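Local coordinates for 3-methyladenine dna-glycosylase (Archaeoglobus fulgidus, PDB 2JHN), which belongs to the AlkA-type DNA glycosylases and joins a TATA-box binding protein-like domain to a helix-hairpin-helix (HhH-GPD) domain, at residues 2-7 and 80-85. The protein carries 1 engineered substitution. Sequence-based numbering, arbitrary orientation.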
loop_
_atom_site.group_PDB
_atom_site.type_symbol
_atom_site.label_atom_id
_atom_site.label_comp_id
_atom_site.label_asym_id
_atom_site.label_seq_id
_atom_site.Cartn_x
_atom_site.Cartn_y
_atom_site.Cartn_z
ATOM N N TRP A 2 23.588 -4.390 -0.614
ATOM C CA TRP A 2 23.113 -5.324 -1.613
ATOM C C TRP A 2 22.507 -4.463 -2.711
ATOM O O TRP A 2 22.168 -3.296 -2.478
ATOM C CB TRP A 2 22.064 -6.272 -1.029
ATOM C CG TRP A 2 22.553 -7.141 0.134
ATOM C CD1 TRP A 2 23.037 -8.420 0.063
ATOM C CD2 TRP A 2 22.568 -6.784 1.521
ATOM N NE1 TRP A 2 23.363 -8.877 1.325
ATOM C CE2 TRP A 2 23.084 -7.895 2.236
ATOM C CE3 TRP A 2 22.213 -5.630 2.231
ATOM C CZ2 TRP A 2 23.254 -7.882 3.640
ATOM C CZ3 TRP A 2 22.376 -5.615 3.637
ATOM C CH2 TRP A 2 22.899 -6.733 4.319
ATOM N N ARG A 3 22.360 -5.050 -3.892
ATOM C CA ARG A 3 21.841 -4.350 -5.072
ATOM C C ARG A 3 20.719 -5.144 -5.721
ATOM O O ARG A 3 20.824 -6.368 -5.878
ATOM C CB ARG A 3 22.957 -4.113 -6.095
ATOM C CG ARG A 3 23.990 -3.089 -5.641
ATOM C CD ARG A 3 25.095 -2.854 -6.699
ATOM N NE ARG A 3 25.805 -1.601 -6.420
ATOM C CZ ARG A 3 26.812 -1.471 -5.546
ATOM N NH1 ARG A 3 27.257 -2.516 -4.866
ATOM N NH2 ARG A 3 27.361 -0.289 -5.350
ATOM N N ILE A 4 19.645 -4.439 -6.063
ATOM C CA ILE A 4 18.547 -5.004 -6.843
ATOM C C ILE A 4 18.664 -4.475 -8.269
ATOM O O ILE A 4 18.442 -3.291 -8.509
ATOM C CB ILE A 4 17.156 -4.587 -6.275
ATOM C CG1 ILE A 4 16.962 -5.082 -4.838
ATOM C CG2 ILE A 4 16.013 -5.111 -7.196
ATOM C CD1 ILE A 4 15.664 -4.576 -4.199
ATOM N N GLU A 5 18.991 -5.359 -9.207
ATOM C CA GLU A 5 19.176 -4.963 -10.613
ATOM C C GLU A 5 17.908 -5.179 -11.420
ATOM O O GLU A 5 17.365 -6.277 -11.436
ATOM C CB GLU A 5 20.336 -5.744 -11.237
ATOM C CG GLU A 5 21.660 -5.581 -10.496
ATOM C CD GLU A 5 22.251 -4.180 -10.597
ATOM O OE1 GLU A 5 21.755 -3.313 -11.378
ATOM O OE2 GLU A 5 23.244 -3.944 -9.873
ATOM N N LEU A 6 17.451 -4.126 -12.081
ATOM C CA LEU A 6 16.170 -4.118 -12.805
ATOM C C LEU A 6 16.411 -4.237 -14.304
ATOM O O LEU A 6 17.444 -3.771 -14.800
ATOM C CB LEU A 6 15.420 -2.812 -12.539
ATOM C CG LEU A 6 15.307 -2.309 -11.090
ATOM C CD1 LEU A 6 14.559 -0.990 -11.044
ATOM C CD2 LEU A 6 14.668 -3.353 -10.218
ATOM N N LYS A 7 15.447 -4.814 -15.028
ATOM C CA LYS A 7 15.530 -4.858 -16.501
ATOM C C LYS A 7 15.152 -3.519 -17.137
ATOM O O LYS A 7 15.678 -3.150 -18.194
ATOM C CB LYS A 7 14.707 -6.020 -17.089
ATOM C CG LYS A 7 15.073 -6.352 -18.538
ATOM C CD LYS A 7 14.112 -7.341 -19.169
ATOM C CE LYS A 7 14.367 -7.466 -20.664
ATOM N NZ LYS A 7 13.304 -8.268 -21.352
ATOM N N LEU A 80 7.640 -2.341 -3.161
ATOM C CA LEU A 80 7.951 -1.098 -3.895
ATOM C C LEU A 80 7.470 -1.161 -5.345
ATOM O O LEU A 80 7.410 -0.131 -6.012
ATOM C CB LEU A 80 9.472 -0.812 -3.848
ATOM C CG LEU A 80 10.093 -0.637 -2.438
ATOM C CD1 LEU A 80 11.634 -0.710 -2.504
ATOM C CD2 LEU A 80 9.648 0.661 -1.808
ATOM N N GLY A 81 7.131 -2.364 -5.820
ATOM C CA GLY A 81 6.615 -2.534 -7.186
ATOM C C GLY A 81 7.724 -2.389 -8.241
ATOM O O GLY A 81 7.603 -1.574 -9.158
ATOM N N LEU A 82 8.793 -3.178 -8.112
ATOM C CA LEU A 82 9.965 -2.965 -9.003
ATOM C C LEU A 82 9.989 -3.854 -10.246
ATOM O O LEU A 82 10.951 -3.778 -11.054
ATOM C CB LEU A 82 11.273 -3.108 -8.234
ATOM C CG LEU A 82 11.434 -2.222 -7.021
ATOM C CD1 LEU A 82 12.656 -2.609 -6.214
ATOM C CD2 LEU A 82 11.440 -0.706 -7.391
ATOM N N GLN A 83 8.938 -4.658 -10.414
ATOM C CA GLN A 83 8.864 -5.658 -11.495
ATOM C C GLN A 83 8.766 -4.969 -12.857
ATOM O O GLN A 83 8.199 -3.895 -12.984
ATOM C CB GLN A 83 7.651 -6.590 -11.319
ATOM C CG GLN A 83 7.509 -7.245 -9.950
ATOM C CD GLN A 83 6.663 -6.418 -8.957
ATOM O OE1 GLN A 83 6.440 -5.202 -9.132
ATOM N NE2 GLN A 83 6.179 -7.091 -7.920
ATOM N N ASN A 84 9.301 -5.650 -13.871
ATOM C CA ASN A 84 9.342 -5.194 -15.246
ATOM C C ASN A 84 7.961 -4.708 -15.740
ATOM O O ASN A 84 7.013 -5.497 -15.794
ATOM C CB ASN A 84 9.872 -6.358 -16.108
ATOM C CG ASN A 84 10.055 -5.987 -17.562
ATOM O OD1 ASN A 84 9.661 -4.909 -18.012
ATOM N ND2 ASN A 84 10.686 -6.893 -18.315
ATOM N N PRO A 85 7.831 -3.402 -16.031
ATOM C CA PRO A 85 6.548 -2.799 -16.454
ATOM C C PRO A 85 6.321 -2.793 -17.971
ATOM O O PRO A 85 5.430 -2.099 -18.451
ATOM C CB PRO A 85 6.705 -1.357 -16.015
ATOM C CG PRO A 85 8.179 -1.065 -16.255
ATOM C CD PRO A 85 8.898 -2.379 -15.943
#
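I4 meets L82 by methyl contact: CD1 of I4 lies 4.1 Å from CD1 of L82, so the terminal methyls do the touching; the side chains cross at about a right angle. On I4, CG1 runs anti to the carbonyl carbon (chi1 -61°) and CD1 is extended beyond it (chi2 174°), which carries the terminal methyl out to L82; the same residue also packs on W69 and R73 of helix 69-80. Strand 2-5 is an outermost strand of the five-stranded antiparallel sheet, hydrogen-bonded along 57-62, and in this TATA-box binding protein-like domain helix 69-80 packs against that sheet. G81, directly after the helix, leaves helical geometry with a positive phi (74°), and the turn that follows points L82 toward I4 and L6. L6 comes next: its CD2 makes an apolar contact with CB of L82 at 3.9 Å, and a van der Waals one with the carbonyl O of L82 at 3.8 Å. At K7 the contact becomes peripheral and exposed: the methylene CD, on an extended chain, passes 3.6 Å from ND2 of N84. No hydrogen bond crosses between the segments; N84 instead directs OD1 to the backbone N of E86, in the first turn of helix 86-93.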